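ZmpA Glycopeptidase (Clostridium perfringens, PDB 6XSX) probably cleaves the peptide backbone of glycoproteins as a metallopeptidase of the M60 family, the chain here being its catalytic module. Local coordinates at residues T293-E296 against V297-M301; G381-E384 against N385-A389; S403-F406 against E407-M411. All blocks are in the same frame, centred on the assembly; numbering follows the deposited sequence.

Three helix ends or single turns follow one another along the chain of the M60 peptidase module, all within the family region. Contact 1 is the short helix 295-298, contact 2 the start of helix 383-398, and contact 3 helix 403-408, the next helix in the chain. The centres of contacts 1 and 2 lie about 13 Å apart and those of contacts 2 and 3 about 14 Å, while contacts 1 and 3 are about 18 Å apart and do not touch. Contact 2 touches both of the others, so that the short helix beside the HExxH helix is joined, through helix 383-398, to helix 403-408.

Contact 1: T293-E296 against V297-M301; sequences TIVE and VTNNM
Ile294 and Val297 lie side by side and point the same way, their CG2 methyls meeting at 3.9 Å. Ile294 stands at the N-cap of the short helix 295-298, and it is its carbonyl, not a polar side chain, that gathers the first turn. Ile294 O accepts from Thr298 N in the carbonyl plane at 3.1 Å, with an N-H...O angle of 163°. Val297 N reaches the same oxygen from above that plane, at 3.0 Å. The next bond, Asn299 N to Val295 O, measures 2.9 Å.

The closely packed side is the one turned into the protein. Val297 fits against His351 and Val352 of helix 347-361, and Ile294 against helix 383-398. Thr293 and Thr298 cross obliquely, Thr293 OG1 coming within 3.9 Å of Thr298 CG2; with OG1 anti to the backbone N (chi1 -169°), that hydroxyl also bonds to Trp390 NE1. Asn299 lays its amide alongside Val295, ND2 being 3.6 Å from Val295 CB, and the same ND2 is held by Asp288 O. The buried Asn300 gives a weak bond from ND2 to Val297 O at 2.7 Å, and its side chain touches Trp277 and His281 of helix 277-286.

Glu296 marks the loose side: its chain bends at chi2, and the exposed carboxylate meets nothing of 297-301.

A type I beta turn runs from Thr298 to Met301. His281 belongs to an HExxH sequence, the usual zinc-binding signature of such metallopeptidases, and Glu296 fits the position of the downstream glutamate in the family's HExxH-x(8,28)-E consensus, although no metal is bound to the motif here; the turn therefore probably borders the active site, as a short helical connection packed beside the HExxH helix.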
ATOM      1  N   THR A 293     -17.018   1.741  -3.795  1.00 29.46           N
ATOM      2  CA  THR A 293     -16.131   1.099  -4.756  1.00 27.89           C
ATOM      3  C   THR A 293     -15.918  -0.365  -4.365  1.00 26.11           C
ATOM      4  O   THR A 293     -16.579  -0.863  -3.461  1.00 26.95           O
ATOM      5  CB  THR A 293     -14.841   1.912  -4.932  1.00 25.81           C
ATOM      6  OG1 THR A 293     -14.161   1.363  -6.062  1.00 26.47           O
ATOM      7  CG2 THR A 293     -13.944   1.893  -3.712  1.00 24.61           C
ATOM      8  N   ILE A 294     -15.005  -1.056  -5.058  1.00 25.66           N
ATOM      9  CA  ILE A 294     -14.621  -2.408  -4.672  1.00 24.80           C
ATOM     10  C   ILE A 294     -13.166  -2.367  -4.203  1.00 25.39           C
ATOM     11  O   ILE A 294     -12.250  -2.466  -5.021  1.00 22.85           O
ATOM     12  CB  ILE A 294     -14.803  -3.407  -5.836  1.00 24.60           C
ATOM     13  CG1 ILE A 294     -16.161  -3.270  -6.537  1.00 27.19           C
ATOM     14  CG2 ILE A 294     -14.563  -4.834  -5.359  1.00 25.00           C
ATOM     15  CD1 ILE A 294     -16.261  -4.033  -7.865  1.00 24.35           C
ATOM     16  N   VAL A 295     -12.966  -2.232  -2.883  1.00 25.57           N
ATOM     17  CA  VAL A 295     -11.653  -1.904  -2.347  1.00 26.55           C
ATOM     18  C   VAL A 295     -10.696  -3.089  -2.486  1.00 27.98           C
ATOM     19  O   VAL A 295      -9.486  -2.891  -2.607  1.00 27.40           O
ATOM     20  CB  VAL A 295     -11.708  -1.327  -0.917  1.00 27.03           C
ATOM     21  CG1 VAL A 295     -12.366   0.041  -0.907  1.00 25.62           C
ATOM     22  CG2 VAL A 295     -12.369  -2.270   0.087  1.00 25.29           C
ATOM     23  N   GLU A 296     -11.249  -4.311  -2.523  1.00 29.39           N
ATOM     24  CA  GLU A 296     -10.456  -5.520  -2.703  1.00 30.88           C
ATOM     25  C   GLU A 296      -9.753  -5.481  -4.060  1.00 28.63           C
ATOM     26  O   GLU A 296      -8.698  -6.086  -4.252  1.00 27.69           O
ATOM     27  CB  GLU A 296     -11.331  -6.768  -2.584  1.00 33.91           C
ATOM     28  CG  GLU A 296     -11.924  -6.960  -1.197  1.00 39.93           C
ATOM     29  CD  GLU A 296     -13.263  -6.291  -0.915  1.00 44.35           C
ATOM     30  OE1 GLU A 296     -13.812  -5.603  -1.819  1.00 43.82           O
ATOM     31  OE2 GLU A 296     -13.762  -6.457   0.221  1.00 48.84           O
ATOM     32  N   VAL A 297     -10.353  -4.773  -5.018  1.00 27.52           N
ATOM     33  CA  VAL A 297      -9.726  -4.680  -6.327  1.00 27.24           C
ATOM     34  C   VAL A 297      -8.768  -3.491  -6.299  1.00 27.43           C
ATOM     35  O   VAL A 297      -7.575  -3.664  -6.547  1.00 25.40           O
ATOM     36  CB  VAL A 297     -10.763  -4.612  -7.466  1.00 26.79           C
ATOM     37  CG1 VAL A 297     -10.122  -4.303  -8.807  1.00 25.58           C
ATOM     38  CG2 VAL A 297     -11.581  -5.897  -7.560  1.00 25.59           C
ATOM     39  N   THR A 298      -9.297  -2.321  -5.906  1.00 26.26           N
ATOM     40  CA  THR A 298      -8.639  -1.045  -6.131  1.00 27.11           C
ATOM     41  C   THR A 298      -7.414  -0.878  -5.232  1.00 28.58           C
ATOM     42  O   THR A 298      -6.519  -0.114  -5.574  1.00 29.84           O
ATOM     43  CB  THR A 298      -9.611   0.145  -6.070  1.00 26.33           C
ATOM     44  OG1 THR A 298     -10.273   0.190  -4.806  1.00 26.30           O
ATOM     45  CG2 THR A 298     -10.629   0.138  -7.185  1.00 28.04           C
ATOM     46  N   ASN A 299      -7.343  -1.615  -4.113  1.00 29.87           N
ATOM     47  CA  ASN A 299      -6.273  -1.393  -3.148  1.00 29.17           C
ATOM     48  C   ASN A 299      -4.929  -1.907  -3.679  1.00 28.08           C
ATOM     49  O   ASN A 299      -3.868  -1.525  -3.182  1.00 26.04           O
ATOM     50  CB  ASN A 299      -6.664  -1.829  -1.731  1.00 29.97           C
ATOM     51  CG  ASN A 299      -7.656  -0.880  -1.078  1.00 33.63           C
ATOM     52  OD1 ASN A 299      -7.880   0.229  -1.564  1.00 36.97           O
ATOM     53  ND2 ASN A 299      -8.252  -1.291   0.034  1.00 30.40           N
ATOM     54  N   ASN A 300      -4.984  -2.747  -4.714  1.00 26.26           N
ATOM     55  CA  ASN A 300      -3.804  -3.299  -5.358  1.00 24.54           C
ATOM     56  C   ASN A 300      -3.029  -2.218  -6.110  1.00 21.66           C
ATOM     57  O   ASN A 300      -1.882  -2.422  -6.498  1.00 20.15           O
ATOM     58  CB  ASN A 300      -4.204  -4.383  -6.357  1.00 28.33           C
ATOM     59  CG  ASN A 300      -4.849  -5.570  -5.679  1.00 30.85           C
ATOM     60  OD1 ASN A 300      -4.253  -6.177  -4.801  1.00 32.23           O
ATOM     61  ND2 ASN A 300      -6.069  -5.899  -6.076  1.00 37.40           N
ATOM     62  N   MET A 301      -3.683  -1.089  -6.378  1.00 20.23           N
ATOM     63  CA  MET A 301      -3.028  -0.031  -7.124  1.00 20.19           C
ATOM     64  C   MET A 301      -1.822   0.465  -6.335  1.00 20.20           C
ATOM     65  O   MET A 301      -0.846   0.934  -6.934  1.00 20.11           O
ATOM     66  CB  MET A 301      -3.976   1.138  -7.406  1.00 19.96           C
ATOM     67  CG  MET A 301      -5.015   0.821  -8.468  1.00 20.10           C
ATOM     68  SD  MET A 301      -4.316   0.551 -10.143  1.00 19.28           S
ATOM     69  CE  MET A 301      -3.928   2.239 -10.592  1.00 18.13           C
TER

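Contact 2: G381-E384 against N385-A389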
ATOM      1  N   GLY A 381     -24.064   0.131  -4.498  1.00 27.45           N
ATOM      2  CA  GLY A 381     -24.902  -0.892  -5.101  1.00 25.47           C
ATOM      3  C   GLY A 381     -24.126  -2.175  -5.377  1.00 25.03           C
ATOM      4  O   GLY A 381     -23.169  -2.495  -4.678  1.00 23.90           O
ATOM      5  N   SER A 382     -24.560  -2.890  -6.419  1.00 26.02           N
ATOM      6  CA  SER A 382     -24.025  -4.187  -6.789  1.00 27.42           C
ATOM      7  C   SER A 382     -22.624  -4.044  -7.377  1.00 28.02           C
ATOM      8  O   SER A 382     -22.236  -2.970  -7.841  1.00 27.18           O
ATOM      9  CB  SER A 382     -24.929  -4.841  -7.797  1.00 27.76           C
ATOM     10  OG  SER A 382     -24.930  -4.082  -9.000  1.00 27.86           O
ATOM     11  N   TRP A 383     -21.900  -5.167  -7.338  1.00 29.89           N
ATOM     12  CA  TRP A 383     -20.667  -5.428  -8.063  1.00 33.05           C
ATOM     13  C   TRP A 383     -20.677  -4.683  -9.397  1.00 31.73           C
ATOM     14  O   TRP A 383     -19.833  -3.822  -9.624  1.00 31.34           O
ATOM     15  CB  TRP A 383     -20.530  -6.951  -8.236  1.00 37.55           C
ATOM     16  CG  TRP A 383     -19.199  -7.506  -8.661  1.00 42.82           C
ATOM     17  CD1 TRP A 383     -18.919  -8.136  -9.844  1.00 44.35           C
ATOM     18  CD2 TRP A 383     -17.986  -7.575  -7.884  1.00 42.70           C
ATOM     19  NE1 TRP A 383     -17.615  -8.559  -9.867  1.00 45.82           N
ATOM     20  CE2 TRP A 383     -17.018  -8.229  -8.679  1.00 44.56           C
ATOM     21  CE3 TRP A 383     -17.619  -7.138  -6.606  1.00 44.80           C
ATOM     22  CZ2 TRP A 383     -15.711  -8.450  -8.239  1.00 47.66           C
ATOM     23  CZ3 TRP A 383     -16.327  -7.360  -6.174  1.00 49.09           C
ATOM     24  CH2 TRP A 383     -15.385  -8.006  -6.979  1.00 45.78           C
ATOM     25  N   GLU A 384     -21.674  -4.987 -10.239  1.00 32.23           N
ATOM     26  CA  GLU A 384     -21.782  -4.495 -11.608  1.00 32.40           C
ATOM     27  C   GLU A 384     -22.009  -2.982 -11.632  1.00 31.74           C
ATOM     28  O   GLU A 384     -21.487  -2.286 -12.501  1.00 28.29           O
ATOM     29  CB  GLU A 384     -22.908  -5.213 -12.361  1.00 35.70           C
ATOM     30  CG  GLU A 384     -22.741  -6.724 -12.452  1.00 38.08           C
ATOM     31  CD  GLU A 384     -22.993  -7.524 -11.180  1.00 42.37           C
ATOM     32  OE1 GLU A 384     -23.538  -6.961 -10.213  1.00 45.25           O
ATOM     33  OE2 GLU A 384     -22.632  -8.722 -11.151  1.00 47.62           O
ATOM     34  N   ASN A 385     -22.813  -2.478 -10.686  1.00 30.78           N
ATOM     35  CA  ASN A 385     -23.084  -1.050 -10.601  1.00 30.19           C
ATOM     36  C   ASN A 385     -21.796  -0.272 -10.320  1.00 29.71           C
ATOM     37  O   ASN A 385     -21.578   0.785 -10.904  1.00 25.94           O
ATOM     38  CB  ASN A 385     -24.153  -0.707  -9.562  1.00 29.29           C
ATOM     39  CG  ASN A 385     -24.558   0.746  -9.662  1.00 30.11           C
ATOM     40  OD1 ASN A 385     -25.195   1.146 -10.631  1.00 28.81           O
ATOM     41  ND2 ASN A 385     -24.150   1.553  -8.692  1.00 30.05           N
ATOM     42  N   LYS A 386     -20.953  -0.806  -9.425  1.00 29.25           N
ATOM     43  CA  LYS A 386     -19.686  -0.178  -9.078  1.00 31.50           C
ATOM     44  C   LYS A 386     -18.729  -0.188 -10.270  1.00 31.82           C
ATOM     45  O   LYS A 386     -18.004   0.777 -10.502  1.00 35.12           O
ATOM     46  CB  LYS A 386     -19.055  -0.890  -7.879  1.00 30.87           C
ATOM     47  CG  LYS A 386     -19.844  -0.750  -6.584  1.00 32.06           C
ATOM     48  CD  LYS A 386     -19.270  -1.558  -5.458  1.00 32.94           C
ATOM     49  CE  LYS A 386     -20.030  -1.369  -4.165  1.00 33.00           C
ATOM     50  NZ  LYS A 386     -19.426  -2.176  -3.083  1.00 32.44           N
ATOM     51  N   HIS A 387     -18.713  -1.299 -11.007  1.00 32.87           N
ATOM     52  CA  HIS A 387     -17.905  -1.391 -12.209  1.00 32.03           C
ATOM     53  C   HIS A 387     -18.257  -0.244 -13.147  1.00 32.27           C
ATOM     54  O   HIS A 387     -17.363   0.430 -13.658  1.00 34.04           O
ATOM     55  CB  HIS A 387     -18.087  -2.753 -12.886  1.00 31.07           C
ATOM     56  CG  HIS A 387     -17.415  -3.874 -12.168  1.00 30.93           C
ATOM     57  ND1 HIS A 387     -16.232  -3.705 -11.478  1.00 30.25           N
ATOM     58  CD2 HIS A 387     -17.734  -5.181 -12.058  1.00 30.32           C
ATOM     59  CE1 HIS A 387     -15.851  -4.861 -10.971  1.00 28.15           C
ATOM     60  NE2 HIS A 387     -16.762  -5.774 -11.298  1.00 29.72           N
ATOM     61  N   ASN A 388     -19.565  -0.020 -13.337  1.00 30.62           N
ATOM     62  CA  ASN A 388     -20.059   0.990 -14.260  1.00 29.40           C
ATOM     63  C   ASN A 388     -19.657   2.377 -13.769  1.00 29.75           C
ATOM     64  O   ASN A 388     -19.411   3.274 -14.576  1.00 31.43           O
ATOM     65  CB  ASN A 388     -21.566   0.859 -14.520  1.00 29.01           C
ATOM     66  CG  ASN A 388     -21.887  -0.090 -15.659  1.00 29.13           C
ATOM     67  OD1 ASN A 388     -22.154   0.344 -16.777  1.00 29.95           O
ATOM     68  ND2 ASN A 388     -21.854  -1.386 -15.397  1.00 26.88           N
ATOM     69  N   ALA A 389     -19.575   2.539 -12.445  1.00 28.71           N
ATOM     70  CA  ALA A 389     -19.164   3.811 -11.867  1.00 29.72           C
ATOM     71  C   ALA A 389     -17.695   4.100 -12.188  1.00 28.40           C
ATOM     72  O   ALA A 389     -17.337   5.247 -12.432  1.00 28.42           O
ATOM     73  CB  ALA A 389     -19.448   3.851 -10.383  1.00 26.41           C
TER
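The backbone enters helix 383-398 with Lys386 N bonded to Ser382 O and His387 N to Trp383 O, the i to i+4 pattern of a first helical turn. Ser382 is the N-cap: its OG accepts from Asn385 N at 3.1 Å, a position given by chi1 of 65°, which sets the hydroxyl between the backbone N and the carbonyl carbon. One turn on, His387 presents its edge to the face of Trp383 in a T-shaped pair, the planes at 73° and the centroid of the five-membered ring 4.4 Å from that of the imidazole. His387 NE2 stands 3.2 Å above the indole plane, toward its rim, too badly angled to Trp383 NE1 for a hydrogen bond. Glu384 O is gripped twice by Asn388, from opposite faces of its carbonyl plane: by the backbone N and by ND2, both at 3.1 Å. Lys386 stretches out fully, its CE 3.4 Å from Gly381 O, and its NZ bonds to Thr293 O. Asn388 OD1 bonds to Thr417 of helix 415-421, His387 touches Met411 in the loop after helix 403-408, and Trp383 packs on Ile294, just before helix 295-298.

Contact 3: S403-F406 against E407-M411; sequences SEHF and ERHGM
Glu404 and Arg408 run side by side, one turn apart, with carboxylate and guanidinium planes 30° apart. Arg408 approaches side-on: NE meets Glu404 OE1 at 2.9 Å on the anti lone pair, and NH2 meets the same oxygen at 3.1 Å, nearly along its C-O axis. One oxygen thus takes both bonds of the salt bridge, while Glu404 OE2 pairs with Lys426, Arg408 NH2 also with Asp333, and NH1 bonds to Val330 O, a network around the buried Arg408 guanidinium that probably favours the charged forms. His409 turns its edge to the face of His405, centroids 5.3 Å apart and planes at 62°, and its CD2 lies 3.2 Å from His405 O. Their far ends are anchored separately, His405 NE2 on Pro354 O and His409 NE2 on Gln357. Helix 403-408 ends in a Schellman motif: Gly410, at positive phi, bonds from N to Glu407 O, and Met411 N makes a weak bond to Phe406 O. The reversal lays Met411 alongside Phe406: with chi3 bent (-64°), Met411 CE touches Phe406 CD1 at 3.6 Å, and Met411 SD lies obliquely, 5.3 Å from the ring centroid, a Met-aromatic contact. Both pack on Val391 of helix 383-398.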
ATOM      1  N   SER A 403     -15.546   3.664 -22.320  1.00 24.08           N
ATOM      2  CA  SER A 403     -16.460   2.530 -22.301  1.00 26.31           C
ATOM      3  C   SER A 403     -15.845   1.319 -23.008  1.00 25.57           C
ATOM      4  O   SER A 403     -15.869   0.213 -22.467  1.00 24.42           O
ATOM      5  CB  SER A 403     -17.827   2.881 -22.859  1.00 29.13           C
ATOM      6  OG  SER A 403     -18.589   3.602 -21.890  1.00 33.27           O
ATOM      7  N   GLU A 404     -15.288   1.547 -24.207  1.00 22.59           N
ATOM      8  CA  GLU A 404     -14.690   0.483 -24.998  1.00 23.83           C
ATOM      9  C   GLU A 404     -13.532  -0.165 -24.232  1.00 23.78           C
ATOM     10  O   GLU A 404     -13.428  -1.395 -24.186  1.00 24.46           O
ATOM     11  CB  GLU A 404     -14.274   1.000 -26.379  1.00 23.07           C
ATOM     12  CG  GLU A 404     -13.476  -0.019 -27.173  1.00 23.22           C
ATOM     13  CD  GLU A 404     -13.119   0.403 -28.586  1.00 23.18           C
ATOM     14  OE1 GLU A 404     -12.519  -0.416 -29.309  1.00 22.22           O
ATOM     15  OE2 GLU A 404     -13.437   1.555 -28.957  1.00 23.79           O
ATOM     16  N   HIS A 405     -12.669   0.670 -23.632  1.00 22.39           N
ATOM     17  CA  HIS A 405     -11.523   0.216 -22.851  1.00 22.31           C
ATOM     18  C   HIS A 405     -11.955  -0.839 -21.828  1.00 22.84           C
ATOM     19  O   HIS A 405     -11.379  -1.925 -21.750  1.00 23.15           O
ATOM     20  CB  HIS A 405     -10.829   1.421 -22.180  1.00 21.13           C
ATOM     21  CG  HIS A 405      -9.687   1.053 -21.290  1.00 20.60           C
ATOM     22  ND1 HIS A 405      -8.450   0.682 -21.785  1.00 20.55           N
ATOM     23  CD2 HIS A 405      -9.589   0.992 -19.943  1.00 20.03           C
ATOM     24  CE1 HIS A 405      -7.642   0.402 -20.778  1.00 21.34           C
ATOM     25  NE2 HIS A 405      -8.315   0.595 -19.636  1.00 20.49           N
ATOM     26  N   PHE A 406     -12.988  -0.508 -21.048  1.00 22.94           N
ATOM     27  CA  PHE A 406     -13.440  -1.385 -19.984  1.00 23.21           C
ATOM     28  C   PHE A 406     -14.190  -2.595 -20.546  1.00 25.17           C
ATOM     29  O   PHE A 406     -14.005  -3.710 -20.054  1.00 25.24           O
ATOM     30  CB  PHE A 406     -14.247  -0.601 -18.952  1.00 23.00           C
ATOM     31  CG  PHE A 406     -13.421   0.216 -17.986  1.00 22.36           C
ATOM     32  CD1 PHE A 406     -12.843  -0.372 -16.870  1.00 21.94           C
ATOM     33  CD2 PHE A 406     -13.250   1.582 -18.174  1.00 22.33           C
ATOM     34  CE1 PHE A 406     -12.100   0.385 -15.975  1.00 22.18           C
ATOM     35  CE2 PHE A 406     -12.508   2.341 -17.279  1.00 21.68           C
ATOM     36  CZ  PHE A 406     -11.933   1.740 -16.178  1.00 22.19           C
ATOM     37  N   GLU A 407     -15.021  -2.396 -21.580  1.00 26.83           N
ATOM     38  CA  GLU A 407     -15.733  -3.546 -22.118  1.00 28.91           C
ATOM     39  C   GLU A 407     -14.767  -4.529 -22.792  1.00 27.10           C
ATOM     40  O   GLU A 407     -15.053  -5.726 -22.840  1.00 25.91           O
ATOM     41  CB  GLU A 407     -17.044  -3.184 -22.829  1.00 33.41           C
ATOM     42  CG  GLU A 407     -16.921  -2.753 -24.270  1.00 39.71           C
ATOM     43  CD  GLU A 407     -18.195  -2.183 -24.885  1.00 43.32           C
ATOM     44  OE1 GLU A 407     -18.074  -1.259 -25.713  1.00 48.16           O
ATOM     45  OE2 GLU A 407     -19.305  -2.654 -24.541  1.00 41.97           O
ATOM     46  N   ARG A 408     -13.589  -4.053 -23.231  1.00 24.59           N
ATOM     47  CA  ARG A 408     -12.621  -4.958 -23.840  1.00 24.64           C
ATOM     48  C   ARG A 408     -12.003  -5.887 -22.794  1.00 24.78           C
ATOM     49  O   ARG A 408     -11.511  -6.957 -23.131  1.00 25.40           O
ATOM     50  CB  ARG A 408     -11.555  -4.191 -24.625  1.00 24.03           C
ATOM     51  CG  ARG A 408     -12.045  -3.662 -25.964  1.00 23.63           C
ATOM     52  CD  ARG A 408     -10.874  -3.140 -26.768  1.00 23.33           C
ATOM     53  NE  ARG A 408     -11.301  -2.818 -28.115  1.00 22.39           N
ATOM     54  CZ  ARG A 408     -11.125  -3.603 -29.174  1.00 23.98           C
ATOM     55  NH1 ARG A 408     -10.517  -4.778 -29.055  1.00 22.69           N
ATOM     56  NH2 ARG A 408     -11.572  -3.204 -30.353  1.00 23.47           N
ATOM     57  N   HIS A 409     -12.037  -5.476 -21.522  1.00 26.02           N
ATOM     58  CA  HIS A 409     -11.547  -6.291 -20.419  1.00 27.07           C
ATOM     59  C   HIS A 409     -12.610  -7.298 -19.974  1.00 28.93           C
ATOM     60  O   HIS A 409     -12.363  -8.107 -19.072  1.00 28.29           O
ATOM     61  CB  HIS A 409     -11.099  -5.392 -19.257  1.00 25.17           C
ATOM     62  CG  HIS A 409      -9.737  -4.817 -19.445  1.00 23.87           C
ATOM     63  ND1 HIS A 409      -8.601  -5.443 -18.967  1.00 22.59           N
ATOM     64  CD2 HIS A 409      -9.317  -3.691 -20.067  1.00 22.54           C
ATOM     65  CE1 HIS A 409      -7.543  -4.718 -19.271  1.00 22.15           C
ATOM     66  NE2 HIS A 409      -7.953  -3.638 -19.949  1.00 20.65           N
ATOM     67  N   GLY A 410     -13.795  -7.210 -20.596  1.00 30.40           N
ATOM     68  CA  GLY A 410     -14.877  -8.159 -20.391  1.00 33.05           C
ATOM     69  C   GLY A 410     -15.909  -7.669 -19.379  1.00 34.52           C
ATOM     70  O   GLY A 410     -16.732  -8.447 -18.918  1.00 35.36           O
ATOM     71  N   MET A 411     -15.854  -6.379 -19.035  1.00 36.72           N
ATOM     72  CA  MET A 411     -16.848  -5.795 -18.150  1.00 37.94           C
ATOM     73  C   MET A 411     -18.102  -5.474 -18.961  1.00 39.84           C
ATOM     74  O   MET A 411     -18.010  -5.141 -20.143  1.00 39.44           O
ATOM     75  CB  MET A 411     -16.318  -4.511 -17.512  1.00 37.12           C
ATOM     76  CG  MET A 411     -17.316  -3.860 -16.588  1.00 39.70           C
ATOM     77  SD  MET A 411     -16.819  -2.184 -16.175  1.00 40.11           S
ATOM     78  CE  MET A 411     -15.297  -2.518 -15.289  1.00 38.58           C
TER